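Local coordinates for extracellular solute-binding protein family 1 (Pseudothermotoga lettingae, PDB 5CI5) that binds the sugar alpha-D-tagatopyranose and probably delivers it, or a related carbohydrate, to an ABC transporter as its extracellular solute-binding component, at residues K23-W28 / I53-Q58; N41-T46 / A319-S324; G78-F83 / S307-K312; E100-H105 / L303-S308; E104-W109 / K127-L132. All blocks are in the same frame, centred on the assembly; numbering follows the deposited sequence. Where two conformers were deposited one is given.

Contact 1. Residues K23-W28 / I53-Q58; sequences KTLTIW and ISVEVQ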
# COMPACT_ATOMS: atom_id res chain seq x y z
N LYS A 23 -21.41 24.72 -3.36
CA LYS A 23 -20.72 23.73 -2.54
C LYS A 23 -19.24 24.06 -2.52
O LYS A 23 -18.62 24.26 -3.57
CB LYS A 23 -20.95 22.31 -3.08
CG LYS A 23 -20.22 21.20 -2.31
CD LYS A 23 -20.27 19.88 -3.08
CE LYS A 23 -19.41 18.80 -2.41
NZ LYS A 23 -19.29 17.59 -3.29
N THR A 24 -18.66 24.13 -1.32
CA THR A 24 -17.23 24.40 -1.17
C THR A 24 -16.46 23.23 -1.77
O THR A 24 -16.88 22.09 -1.59
CB THR A 24 -16.82 24.56 0.30
OG1 THR A 24 -17.60 25.61 0.90
CG2 THR A 24 -15.34 24.89 0.41
N LEU A 25 -15.36 23.51 -2.46
CA LEU A 25 -14.53 22.40 -2.97
C LEU A 25 -14.13 21.49 -1.81
O LEU A 25 -13.57 21.95 -0.82
CB LEU A 25 -13.29 22.93 -3.70
CG LEU A 25 -12.47 21.92 -4.47
CD1 LEU A 25 -13.27 21.32 -5.63
CD2 LEU A 25 -11.20 22.56 -5.01
N THR A 26 -14.42 20.21 -1.95
CA THR A 26 -14.18 19.26 -0.86
C THR A 26 -13.18 18.21 -1.32
O THR A 26 -13.40 17.57 -2.36
CB THR A 26 -15.49 18.57 -0.42
OG1 THR A 26 -16.42 19.57 0.02
CG2 THR A 26 -15.27 17.58 0.72
N ILE A 27 -12.11 18.00 -0.53
CA ILE A 27 -11.16 16.92 -0.77
C ILE A 27 -11.20 15.90 0.37
O ILE A 27 -11.20 16.27 1.53
CB ILE A 27 -9.71 17.45 -0.99
CG1 ILE A 27 -8.75 16.30 -1.34
CG2 ILE A 27 -9.18 18.23 0.21
CD1 ILE A 27 -7.34 16.74 -1.74
N TRP A 28 -11.24 14.62 0.02
CA TRP A 28 -11.11 13.54 0.98
C TRP A 28 -9.75 12.90 0.83
O TRP A 28 -9.42 12.39 -0.25
CB TRP A 28 -12.18 12.49 0.77
CG TRP A 28 -13.52 12.94 1.24
CD1 TRP A 28 -13.88 14.19 1.65
CD2 TRP A 28 -14.68 12.12 1.39
NE1 TRP A 28 -15.21 14.21 2.04
CE2 TRP A 28 -15.72 12.94 1.89
CE3 TRP A 28 -14.96 10.76 1.15
CZ2 TRP A 28 -17.00 12.46 2.14
CZ3 TRP A 28 -16.23 10.29 1.41
CH2 TRP A 28 -17.23 11.13 1.90
N ILE A 53 -9.78 29.75 -3.74
CA ILE A 53 -10.79 28.72 -3.64
C ILE A 53 -10.73 28.14 -2.23
O ILE A 53 -9.67 27.70 -1.80
CB ILE A 53 -10.55 27.61 -4.68
CG1 ILE A 53 -10.73 28.17 -6.08
CG2 ILE A 53 -11.50 26.43 -4.45
CD1 ILE A 53 -10.23 27.25 -7.17
N SER A 54 -11.85 28.16 -1.52
CA SER A 54 -11.92 27.58 -0.18
C SER A 54 -12.01 26.05 -0.27
O SER A 54 -12.73 25.52 -1.12
CB SER A 54 -13.12 28.16 0.57
OG SER A 54 -13.23 27.63 1.88
N VAL A 55 -11.26 25.35 0.57
CA VAL A 55 -11.28 23.89 0.56
C VAL A 55 -11.70 23.29 1.87
O VAL A 55 -11.15 23.58 2.93
CB VAL A 55 -9.91 23.31 0.19
CG1 VAL A 55 -9.98 21.79 0.11
CG2 VAL A 55 -9.45 23.87 -1.14
N GLU A 56 -12.69 22.41 1.78
CA GLU A 56 -13.10 21.61 2.92
C GLU A 56 -12.33 20.32 2.85
O GLU A 56 -12.36 19.63 1.83
CB GLU A 56 -14.61 21.35 2.89
CG GLU A 56 -15.50 22.57 3.13
CD GLU A 56 -15.93 22.75 4.58
OE1 GLU A 56 -15.53 21.93 5.45
OE2 GLU A 56 -16.67 23.71 4.86
N VAL A 57 -11.60 20.00 3.91
CA VAL A 57 -10.77 18.81 3.97
C VAL A 57 -11.37 17.78 4.95
O VAL A 57 -11.79 18.13 6.07
CB VAL A 57 -9.33 19.14 4.41
CG1 VAL A 57 -8.48 17.85 4.52
CG2 VAL A 57 -8.67 20.15 3.47
N GLN A 58 -11.43 16.52 4.55
CA GLN A 58 -11.74 15.47 5.51
C GLN A 58 -10.67 14.37 5.38
O GLN A 58 -10.33 13.94 4.27
CB GLN A 58 -13.16 14.91 5.31
CG GLN A 58 -13.61 13.91 6.38
CD GLN A 58 -15.11 13.64 6.35
OE1 GLN A 58 -15.87 14.36 5.69
NE2 GLN A 58 -15.54 12.60 7.06
O HOH W 1 -14.92 26.13 -2.86
O HOH W 2 -16.57 16.11 3.78
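The backbones of 25-28 and 55-58 run parallel, 4.6 Å apart at their closest and 21° off alignment, paired T26 with E56, I27 with V57 and W28 with Q58. E56 N donates a hydrogen bond to L25 O at 2.8 Å; I27 N bonds to E56 O and Q58 N to I27 O. Near the N-terminal end a water bridges L25 N and S54 O. I27 CG2 touches both V55 CG1 (3.7 Å) and V57 CG2, which lie on the same side of it. E56 shares the other face with T26, W28 and Q58; its CG, anti to the carbonyl carbon (chi1 -69°) before the chain bends, meets T24 CG2 at 3.6 Å. Q58 runs alongside W28, amide 55° to the indole plane, and a second water links W28 NE1 to Q58 OE1. These strands are the two ends of a beta-alpha-beta crossover through helix 37-51, whose I44 and F47 pack on V55. Helix 312-322 adds L318 and L322 against I27, while W28 on the far face meets helix 62-75.

Contact 2. Residues N41-T46 / A319-S324; sequences NSVIKT and AEYLTS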
# COMPACT_ATOMS: atom_id res chain seq x y z
N ASN A 41 -2.41 20.46 5.90
CA ASN A 41 -3.01 21.78 6.11
C ASN A 41 -2.16 22.88 5.46
O ASN A 41 -2.71 23.73 4.74
CB ASN A 41 -3.20 22.05 7.60
CG ASN A 41 -3.93 23.36 7.85
OD1 ASN A 41 -5.09 23.52 7.46
ND2 ASN A 41 -3.25 24.31 8.49
N SER A 42 -0.85 22.84 5.65
CA SER A 42 0.05 23.77 4.97
C SER A 42 -0.10 23.75 3.45
O SER A 42 -0.21 24.79 2.80
CB SER A 42 1.49 23.45 5.35
OG SER A 42 1.69 23.78 6.70
N VAL A 43 -0.06 22.55 2.88
CA VAL A 43 -0.21 22.41 1.44
C VAL A 43 -1.53 22.98 0.93
O VAL A 43 -1.56 23.65 -0.10
CB VAL A 43 -0.12 20.91 1.05
CG1 VAL A 43 -0.52 20.69 -0.39
CG2 VAL A 43 1.31 20.41 1.28
N ILE A 44 -2.63 22.70 1.63
CA ILE A 44 -3.94 23.14 1.19
C ILE A 44 -4.08 24.65 1.37
O ILE A 44 -4.71 25.31 0.54
CB ILE A 44 -5.08 22.36 1.95
CG1 ILE A 44 -5.04 20.86 1.58
CG2 ILE A 44 -6.46 22.97 1.63
CD1 ILE A 44 -5.40 20.54 0.18
N LYS A 45 -3.51 25.20 2.43
CA LYS A 45 -3.61 26.64 2.64
C LYS A 45 -2.91 27.38 1.51
O LYS A 45 -3.42 28.39 1.02
CB LYS A 45 -3.03 27.06 3.98
CG LYS A 45 -3.87 26.68 5.22
CD LYS A 45 -5.35 27.09 5.14
CE LYS A 45 -6.27 25.87 5.26
NZ LYS A 45 -7.65 26.12 4.77
N THR A 46 -1.77 26.86 1.06
CA THR A 46 -1.04 27.48 -0.05
C THR A 46 -1.91 27.46 -1.31
O THR A 46 -2.00 28.45 -2.04
CB THR A 46 0.30 26.77 -0.27
OG1 THR A 46 1.14 26.99 0.87
CG2 THR A 46 1.03 27.27 -1.51
N ALA A 319 -6.13 18.99 -8.07
CA ALA A 319 -5.33 17.79 -8.40
C ALA A 319 -4.02 18.19 -9.10
O ALA A 319 -2.94 17.70 -8.76
CB ALA A 319 -6.14 16.83 -9.26
N GLU A 320 -4.13 19.11 -10.04
CA GLU A 320 -2.98 19.63 -10.78
C GLU A 320 -1.97 20.27 -9.84
O GLU A 320 -0.77 19.98 -9.89
CB GLU A 320 -3.50 20.64 -11.80
CG GLU A 320 -2.53 21.22 -12.75
CD GLU A 320 -3.27 22.19 -13.66
OE1 GLU A 320 -3.49 23.34 -13.24
OE2 GLU A 320 -3.69 21.78 -14.74
N TYR A 321 -2.47 21.09 -8.92
CA TYR A 321 -1.60 21.74 -7.95
C TYR A 321 -0.92 20.71 -7.04
O TYR A 321 0.30 20.74 -6.83
CB TYR A 321 -2.39 22.76 -7.12
CG TYR A 321 -1.70 23.15 -5.83
CD1 TYR A 321 -0.75 24.17 -5.78
CD2 TYR A 321 -1.97 22.47 -4.65
CE1 TYR A 321 -0.12 24.50 -4.57
CE2 TYR A 321 -1.35 22.80 -3.45
CZ TYR A 321 -0.42 23.80 -3.42
OH TYR A 321 0.20 24.10 -2.21
N LEU A 322 -1.71 19.79 -6.50
CA LEU A 322 -1.18 18.80 -5.58
C LEU A 322 -0.11 17.90 -6.20
O LEU A 322 0.75 17.40 -5.50
CB LEU A 322 -2.29 17.93 -5.02
CG LEU A 322 -3.23 18.63 -4.05
CD1 LEU A 322 -4.34 17.71 -3.67
CD2 LEU A 322 -2.48 19.11 -2.79
N THR A 323 -0.19 17.69 -7.52
CA THR A 323 0.73 16.80 -8.20
C THR A 323 1.73 17.61 -9.02
O THR A 323 2.32 17.08 -9.96
CB THR A 323 -0.04 15.79 -9.09
OG1 THR A 323 -1.26 15.40 -8.43
CG2 THR A 323 0.79 14.56 -9.33
N SER A 324 1.95 18.87 -8.65
CA SER A 324 2.95 19.72 -9.29
C SER A 324 4.35 19.46 -8.74
O SER A 324 4.53 18.93 -7.65
CB SER A 324 2.61 21.20 -9.14
OG SER A 324 2.73 21.59 -7.77
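V43 pushes CG1 against L322 CD2 at 3.5 Å, closer than carbon pairs usually come, and the same methyl lies 3.8 Å from Y321 CE2. The tyrosine does more than pack: its hydroxyl donates a hydrogen bond to V43 O, with OH and O 2.8 Å apart, arriving in the carbonyl plane on a lone pair. With CG turned anti to the backbone N (chi1 161°), the ring reaches across to helix 37-51, where T46 CB stands 3.3 Å from Y321 OH. Both helices pack on the face of the sheet that carries I27, V55 and V57, in the layered alpha/beta lobe of a periplasmic-binding-protein fold; I44, which touches L322 CD2 with CD1, also rests on V55 and V57. With a phenylalanine at Y321, V43 O would probably be left without its hydroxyl partner. Beyond the tyrosine, helix 312-322 ends: T323 OG1 and T323 N approach A319 O from opposite faces of its plane, and S324 OG turns back to Y321 O.

Contact 3. Residues G78-F83 / S307-K312; sequences GPDLAF and SSSPNK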
# COMPACT_ATOMS: atom_id res chain seq x y z
N GLY A 78 -20.64 13.76 -1.05
CA GLY A 78 -19.32 13.74 -0.44
C GLY A 78 -18.27 14.60 -1.14
O GLY A 78 -18.40 15.83 -1.17
N PRO A 79 -17.22 13.97 -1.70
CA PRO A 79 -16.10 14.80 -2.17
C PRO A 79 -16.17 15.24 -3.64
O PRO A 79 -16.82 14.59 -4.49
CB PRO A 79 -14.90 13.88 -1.96
CG PRO A 79 -15.45 12.57 -2.29
CD PRO A 79 -16.85 12.54 -1.74
N ASP A 80 -15.49 16.34 -3.94
CA ASP A 80 -15.20 16.75 -5.31
C ASP A 80 -13.90 16.14 -5.81
O ASP A 80 -13.73 15.93 -7.01
CB ASP A 80 -15.13 18.26 -5.39
CG ASP A 80 -16.40 18.91 -4.90
OD1 ASP A 80 -17.46 18.54 -5.42
OD2 ASP A 80 -16.35 19.76 -3.98
N LEU A 81 -12.96 15.89 -4.89
CA LEU A 81 -11.69 15.24 -5.18
C LEU A 81 -11.42 14.24 -4.07
O LEU A 81 -11.60 14.58 -2.91
CB LEU A 81 -10.54 16.26 -5.27
CG LEU A 81 -9.23 15.75 -5.86
CD1 LEU A 81 -9.35 15.37 -7.31
CD2 LEU A 81 -8.14 16.82 -5.66
N ALA A 82 -11.08 13.00 -4.41
CA ALA A 82 -10.93 11.93 -3.41
C ALA A 82 -9.70 11.11 -3.67
O ALA A 82 -9.38 10.81 -4.81
CB ALA A 82 -12.14 10.98 -3.39
N PHE A 83 -9.01 10.75 -2.60
CA PHE A 83 -8.01 9.71 -2.64
C PHE A 83 -8.66 8.37 -3.00
O PHE A 83 -9.72 8.04 -2.47
CB PHE A 83 -7.31 9.60 -1.29
CG PHE A 83 -6.04 10.40 -1.20
CD1 PHE A 83 -6.01 11.77 -1.46
CD2 PHE A 83 -4.85 9.77 -0.84
CE1 PHE A 83 -4.83 12.48 -1.39
CE2 PHE A 83 -3.67 10.47 -0.77
CZ PHE A 83 -3.65 11.83 -1.04
N SER A 307 -18.11 11.60 -10.75
CA SER A 307 -18.92 12.06 -11.85
C SER A 307 -20.11 12.89 -11.35
O SER A 307 -20.68 13.68 -12.10
CB SER A 307 -19.40 10.85 -12.64
OG SER A 307 -20.15 10.01 -11.77
N SER A 308 -20.49 12.72 -10.08
CA SER A 308 -21.60 13.48 -9.51
C SER A 308 -21.19 14.84 -8.94
O SER A 308 -22.05 15.60 -8.46
CB SER A 308 -22.29 12.66 -8.42
OG SER A 308 -22.98 11.57 -9.02
N SER A 309 -19.91 15.17 -8.98
CA SER A 309 -19.45 16.43 -8.42
C SER A 309 -19.93 17.63 -9.23
O SER A 309 -19.81 17.64 -10.47
CB SER A 309 -17.93 16.46 -8.32
OG SER A 309 -17.48 17.76 -7.97
N PRO A 310 -20.42 18.68 -8.54
CA PRO A 310 -20.74 19.94 -9.20
C PRO A 310 -19.53 20.87 -9.39
O PRO A 310 -19.70 21.98 -9.90
CB PRO A 310 -21.75 20.58 -8.25
CG PRO A 310 -21.32 20.13 -6.91
CD PRO A 310 -20.69 18.75 -7.09
N ASN A 311 -18.34 20.43 -8.96
CA ASN A 311 -17.15 21.27 -8.93
C ASN A 311 -15.98 20.64 -9.68
O ASN A 311 -14.86 20.63 -9.19
CB ASN A 311 -16.72 21.54 -7.48
CG ASN A 311 -17.75 22.33 -6.70
OD1 ASN A 311 -18.27 23.34 -7.17
ND2 ASN A 311 -18.04 21.88 -5.49
N LYS A 312 -16.26 20.09 -10.85
CA LYS A 312 -15.26 19.25 -11.50
C LYS A 312 -14.04 19.99 -12.01
O LYS A 312 -12.94 19.45 -12.00
CB LYS A 312 -15.90 18.50 -12.66
CG LYS A 312 -16.96 17.56 -12.20
CD LYS A 312 -17.59 16.86 -13.39
CE LYS A 312 -18.52 15.80 -12.92
NZ LYS A 312 -19.30 15.19 -14.05
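S309 and N311 both hydrogen-bond to the D80 carboxylate. S309 OG donates to D80 OD1 at 2.7 Å, coming in on the anti side and 26° out of the carboxylate plane. N311 ND2 meets D80 OD2 at 3.1 Å from above that plane, the amide standing 78° to the carboxylate, and adds a weak bond to OD1. With its CG anti to the carbonyl carbon (chi1 -64°), N311 brings the amide over the acid.

The charge pairing comes from K23, whose NZ forms a salt bridge with D80 OD1, while T26 N donates to OD2. Several donors thus hold the carboxylate and probably favour its ionised form. Within 307-312, K312 NZ reaches back to S307 O, 2.8 Å away.

Nonbonded packing is slight: P310 CD rests 3.6 Å from D80 OD1, and P79 packs on W28 of strand 25-30.

S309 OG also accepts from N311 N at 3.0 Å, which makes an ST turn, so one hydroxyl both shapes the loop and grips the acid. This is a buried aspartate just before strand 81-85, bonded to the loop that leads from strand 298-304 into helix 312-322 in the alpha/beta lobe.

Contact 4. Residues E100-H105 / L303-S308; sequences EPMEEH and LVIPSS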
# COMPACT_ATOMS: atom_id res chain seq x y z
N GLU A 100 -15.45 10.75 -12.99
CA GLU A 100 -15.24 11.61 -14.16
C GLU A 100 -13.97 11.18 -14.89
O GLU A 100 -12.94 10.98 -14.26
CB GLU A 100 -15.12 13.06 -13.70
CG GLU A 100 -14.93 14.08 -14.81
CD GLU A 100 -16.21 14.43 -15.54
OE1 GLU A 100 -17.29 13.86 -15.25
OE2 GLU A 100 -16.14 15.32 -16.40
N PRO A 101 -14.03 11.03 -16.23
CA PRO A 101 -12.79 10.71 -16.95
C PRO A 101 -11.79 11.86 -16.86
O PRO A 101 -12.18 13.03 -16.76
CB PRO A 101 -13.25 10.51 -18.41
CG PRO A 101 -14.49 11.33 -18.51
CD PRO A 101 -15.16 11.20 -17.15
N MSE A 102 -10.51 11.53 -16.86
CA MSE A 102 -9.48 12.57 -16.81
C MSE A 102 -8.55 12.52 -18.07
O MSE A 102 -7.48 13.11 -18.06
CB MSE A 102 -8.69 12.44 -15.47
CG MSE A 102 -9.54 12.87 -14.18
SE MSE A 102 -8.94 12.31 -12.36
CE MSE A 102 -7.60 13.69 -12.07
N GLU A 103 -8.99 11.88 -19.16
CA GLU A 103 -8.19 11.84 -20.39
C GLU A 103 -7.89 13.22 -20.95
O GLU A 103 -6.75 13.53 -21.27
CB GLU A 103 -8.89 11.06 -21.49
CG GLU A 103 -8.62 9.60 -21.51
CD GLU A 103 -7.14 9.23 -21.44
OE1 GLU A 103 -6.81 8.45 -20.55
OE2 GLU A 103 -6.31 9.67 -22.26
N GLU A 104 -8.91 14.05 -21.08
CA GLU A 104 -8.70 15.36 -21.65
C GLU A 104 -7.76 16.19 -20.78
O GLU A 104 -6.81 16.79 -21.28
CB GLU A 104 -10.01 16.10 -21.82
CG GLU A 104 -9.78 17.55 -22.19
CD GLU A 104 -10.92 18.11 -22.97
OE1 GLU A 104 -12.06 18.06 -22.47
OE2 GLU A 104 -10.67 18.60 -24.10
N HIS A 105 -7.99 16.21 -19.48
CA HIS A 105 -7.07 16.95 -18.63
C HIS A 105 -5.62 16.43 -18.70
O HIS A 105 -4.68 17.21 -18.71
CB HIS A 105 -7.57 16.93 -17.20
CG HIS A 105 -8.59 17.99 -16.92
ND1 HIS A 105 -9.79 17.71 -16.30
CD2 HIS A 105 -8.58 19.33 -17.15
CE1 HIS A 105 -10.48 18.83 -16.16
NE2 HIS A 105 -9.77 19.83 -16.67
N LEU A 303 -5.73 10.56 -7.17
CA LEU A 303 -6.77 11.55 -7.00
C LEU A 303 -7.84 11.32 -8.07
O LEU A 303 -7.52 11.22 -9.25
CB LEU A 303 -6.20 12.97 -7.10
CG LEU A 303 -5.04 13.25 -6.18
CD1 LEU A 303 -4.39 14.58 -6.53
CD2 LEU A 303 -5.52 13.26 -4.74
N VAL A 304 -9.08 11.20 -7.63
CA VAL A 304 -10.21 10.97 -8.55
C VAL A 304 -11.29 12.03 -8.33
O VAL A 304 -11.39 12.60 -7.26
CB VAL A 304 -10.84 9.56 -8.41
CG1 VAL A 304 -9.75 8.50 -8.54
CG2 VAL A 304 -11.59 9.39 -7.10
N ILE A 305 -12.08 12.27 -9.37
CA ILE A 305 -13.17 13.25 -9.34
C ILE A 305 -14.48 12.53 -9.58
O ILE A 305 -14.66 11.97 -10.66
CB ILE A 305 -12.96 14.32 -10.42
CG1 ILE A 305 -11.67 15.10 -10.15
CG2 ILE A 305 -14.16 15.27 -10.48
CD1 ILE A 305 -11.27 16.00 -11.27
N PRO A 306 -15.39 12.53 -8.60
CA PRO A 306 -16.65 11.82 -8.82
C PRO A 306 -17.45 12.46 -9.95
O PRO A 306 -17.49 13.67 -10.09
CB PRO A 306 -17.37 11.96 -7.46
CG PRO A 306 -16.25 12.12 -6.48
CD PRO A 306 -15.29 13.02 -7.21
N SER A 307 -18.11 11.60 -10.75
CA SER A 307 -18.92 12.06 -11.85
C SER A 307 -20.11 12.89 -11.35
O SER A 307 -20.68 13.68 -12.10
CB SER A 307 -19.40 10.85 -12.64
OG SER A 307 -20.15 10.01 -11.77
N SER A 308 -20.49 12.72 -10.08
CA SER A 308 -21.60 13.48 -9.51
C SER A 308 -21.19 14.84 -8.94
O SER A 308 -22.05 15.60 -8.46
CB SER A 308 -22.29 12.66 -8.42
OG SER A 308 -22.98 11.57 -9.02
O HOH W 3 -11.81 10.75 -11.69
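I305 O accepts a short hydrogen bond from the E100 amide, 2.7 Å from E100 N, with an N-H...O angle of 163° and the donor almost in line with the carbonyl. A water extends the link: it accepts from I305 N at 2.8 Å and lies 2.8 Å from E100 O. Together, the direct bond and the water join the backbone of the 100-105 loop to the backbone of I305.

Side chains fill in around this link. E100 CB lies beyond the carbonyl oxygen, 3.3 Å from I305 O, and 4.0 Å from I305 CG2. Its chain, bent at chi2 (79°), carries the carboxylate to K312, where E100 OE1 forms a salt bridge. The loop leads into helix 103-108, with M102 at the N-cap position, and strand 298-304 lies between strands 81-85 and 128-138 in the central sheet of the lobe; the contact joins the loop ahead of helix 103-108 to the chain from L303 to I305.

M102, a selenomethionine, reaches toward the strand in one of two modelled conformers, so its contacts are less certain: SE stands 3.6 Å from L303 O, and CE comes within 4.4 Å of I305 CD1. W316 of helix 312-322 and L132 also touch M102. At the other end S307 CB lies near E100 N, while S307 OG bonds to G97 O.

Contact 5. Residues E104-W109 / K127-L132; sequences EHLKNW and KIRYGL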
# COMPACT_ATOMS: atom_id res chain seq x y z
N GLU A 104 -8.91 14.05 -21.08
CA GLU A 104 -8.70 15.36 -21.65
C GLU A 104 -7.76 16.19 -20.78
O GLU A 104 -6.81 16.79 -21.28
CB GLU A 104 -10.01 16.10 -21.82
CG GLU A 104 -9.78 17.55 -22.19
CD GLU A 104 -10.92 18.11 -22.97
OE1 GLU A 104 -12.06 18.06 -22.47
OE2 GLU A 104 -10.67 18.60 -24.10
N HIS A 105 -7.99 16.21 -19.48
CA HIS A 105 -7.07 16.95 -18.63
C HIS A 105 -5.62 16.43 -18.70
O HIS A 105 -4.68 17.21 -18.71
CB HIS A 105 -7.57 16.93 -17.20
CG HIS A 105 -8.59 17.99 -16.92
ND1 HIS A 105 -9.79 17.71 -16.30
CD2 HIS A 105 -8.58 19.33 -17.15
CE1 HIS A 105 -10.48 18.83 -16.16
NE2 HIS A 105 -9.77 19.83 -16.67
N LEU A 106 -5.45 15.10 -18.73
CA LEU A 106 -4.11 14.53 -18.69
C LEU A 106 -3.41 14.79 -20.01
O LEU A 106 -2.19 15.01 -20.05
CB LEU A 106 -4.16 13.04 -18.39
CG LEU A 106 -4.55 12.75 -16.95
CD1 LEU A 106 -4.82 11.26 -16.81
CD2 LEU A 106 -3.47 13.19 -15.97
N LYS A 107 -4.17 14.79 -21.10
CA LYS A 107 -3.60 15.10 -22.40
C LYS A 107 -3.05 16.54 -22.42
O LYS A 107 -2.09 16.82 -23.13
CB LYS A 107 -4.63 14.90 -23.50
CG LYS A 107 -4.11 15.16 -24.90
CD LYS A 107 -4.13 13.89 -25.75
CE LYS A 107 -3.16 13.99 -26.93
NZ LYS A 107 -2.44 12.70 -27.14
N ASN A 108 -3.66 17.44 -21.66
CA ASN A 108 -3.25 18.84 -21.69
C ASN A 108 -2.32 19.22 -20.54
O ASN A 108 -1.93 20.37 -20.42
CB ASN A 108 -4.46 19.77 -21.67
CG ASN A 108 -5.24 19.75 -22.98
OD1 ASN A 108 -4.65 19.70 -24.06
ND2 ASN A 108 -6.56 19.76 -22.89
N TRP A 109 -2.01 18.27 -19.66
CA TRP A 109 -1.22 18.59 -18.47
C TRP A 109 0.27 18.35 -18.67
O TRP A 109 0.66 17.26 -19.10
CB TRP A 109 -1.72 17.74 -17.29
CG TRP A 109 -1.01 18.04 -15.99
CD1 TRP A 109 -0.78 19.28 -15.46
CD2 TRP A 109 -0.48 17.10 -15.05
NE1 TRP A 109 -0.12 19.17 -14.26
CE2 TRP A 109 0.07 17.84 -13.98
CE3 TRP A 109 -0.40 15.71 -15.02
CZ2 TRP A 109 0.69 17.23 -12.89
CZ3 TRP A 109 0.21 15.10 -13.94
CH2 TRP A 109 0.75 15.86 -12.89
N LYS A 127 -9.23 1.59 -21.35
CA LYS A 127 -8.26 2.49 -21.98
C LYS A 127 -8.50 3.95 -21.67
O LYS A 127 -7.96 4.83 -22.33
CB LYS A 127 -8.23 2.25 -23.49
CG LYS A 127 -7.97 0.81 -23.85
CD LYS A 127 -6.61 0.35 -23.37
CE LYS A 127 -6.37 -1.10 -23.75
NZ LYS A 127 -4.98 -1.52 -23.46
N ILE A 128 -9.30 4.22 -20.65
CA ILE A 128 -9.53 5.59 -20.22
C ILE A 128 -8.97 5.76 -18.81
O ILE A 128 -9.20 4.92 -17.94
CB ILE A 128 -11.00 5.94 -20.27
CG1 ILE A 128 -11.50 5.86 -21.73
CG2 ILE A 128 -11.27 7.33 -19.72
CD1 ILE A 128 -12.91 5.68 -21.84
N ARG A 129 -8.21 6.83 -18.60
CA ARG A 129 -7.68 7.12 -17.27
C ARG A 129 -8.71 7.88 -16.45
O ARG A 129 -9.24 8.91 -16.89
CB ARG A 129 -6.37 7.90 -17.40
CG ARG A 129 -5.24 7.03 -17.94
CD ARG A 129 -3.97 7.81 -18.27
NE ARG A 129 -4.14 8.66 -19.44
CZ ARG A 129 -3.15 9.35 -20.00
NH1 ARG A 129 -1.93 9.31 -19.51
NH2 ARG A 129 -3.40 10.08 -21.06
N TYR A 130 -8.96 7.38 -15.24
CA TYR A 130 -9.93 7.93 -14.30
C TYR A 130 -9.32 8.38 -12.98
O TYR A 130 -10.06 8.67 -12.02
CB TYR A 130 -11.01 6.88 -14.01
CG TYR A 130 -12.02 6.69 -15.13
CD1 TYR A 130 -11.87 5.68 -16.06
CD2 TYR A 130 -13.12 7.52 -15.25
CE1 TYR A 130 -12.78 5.49 -17.08
CE2 TYR A 130 -14.04 7.35 -16.26
CZ TYR A 130 -13.87 6.33 -17.17
OH TYR A 130 -14.81 6.14 -18.17
N GLY A 131 -7.99 8.41 -12.89
CA GLY A 131 -7.33 8.94 -11.73
C GLY A 131 -5.95 9.48 -12.03
O GLY A 131 -5.32 9.13 -13.04
N LEU A 132 -5.48 10.35 -11.14
CA LEU A 132 -4.13 10.93 -11.25
C LEU A 132 -3.31 10.38 -10.08
O LEU A 132 -3.53 10.79 -8.95
CB LEU A 132 -4.17 12.46 -11.19
CG LEU A 132 -2.81 13.15 -11.13
CD1 LEU A 132 -1.85 12.62 -12.20
CD2 LEU A 132 -3.02 14.65 -11.25
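L106 touches R129 and L132 with its two different methyls. CD1 sits over one face of the R129 guanidinium, offset toward the rim, and touches the aliphatic part as well, 3.7 Å from R129 CB; CD2 packs on L132 CD1 at 4.1 Å. L106, W109 and L132 form the packed part: W109 CZ3 comes to 3.7 Å from L132 CD1, and L132 CD2 lies over a face of the indole. A chi1 of -177° turns the W109 ring toward L132, and W316 of helix 312-322 adds to the cover on L106.

Toward the solvent the contact thins out. K107 is exposed and only skirts the opposite segment, its NZ 6.7 Å from R129 NH2, like charges without contact. R129 itself has its charge met elsewhere: NE forms a salt bridge with E103, and W120 makes a cation-pi contact. Replacing R129 by alanine is likely to uncover L106 CD1 and leave E103 without its charged mate.

No hydrogen bond joins the two segments, and G131 O is buried here with no partner in the model. Between 104-109 and 127-132 the contact therefore rests on apolar packing, with the R129-E103 salt bridge beside it.

How the contacts relate
Contacts 1, 3, 4 and 5 all reach the same mixed sheet, and contact 2 packs helices onto it. Contacts 1 and 3, with centres 9 Å apart, meet where T26 N bonds to D80 OD2 at 2.8 Å. Contacts 3 and 4 share S307 and S308, and are tied by the K312-E100 salt bridge; contacts 4 and 5 share helix 103-108 and are joined by L303 N to L132 O at 2.8 Å. Contact 2 touches contact 1 through I27 and L322, and contact 5 where T323 meets W109 and L132. None is in the sugar pocket: the side chain of V304 in contact 4 is about 13 Å from the bound tagatose.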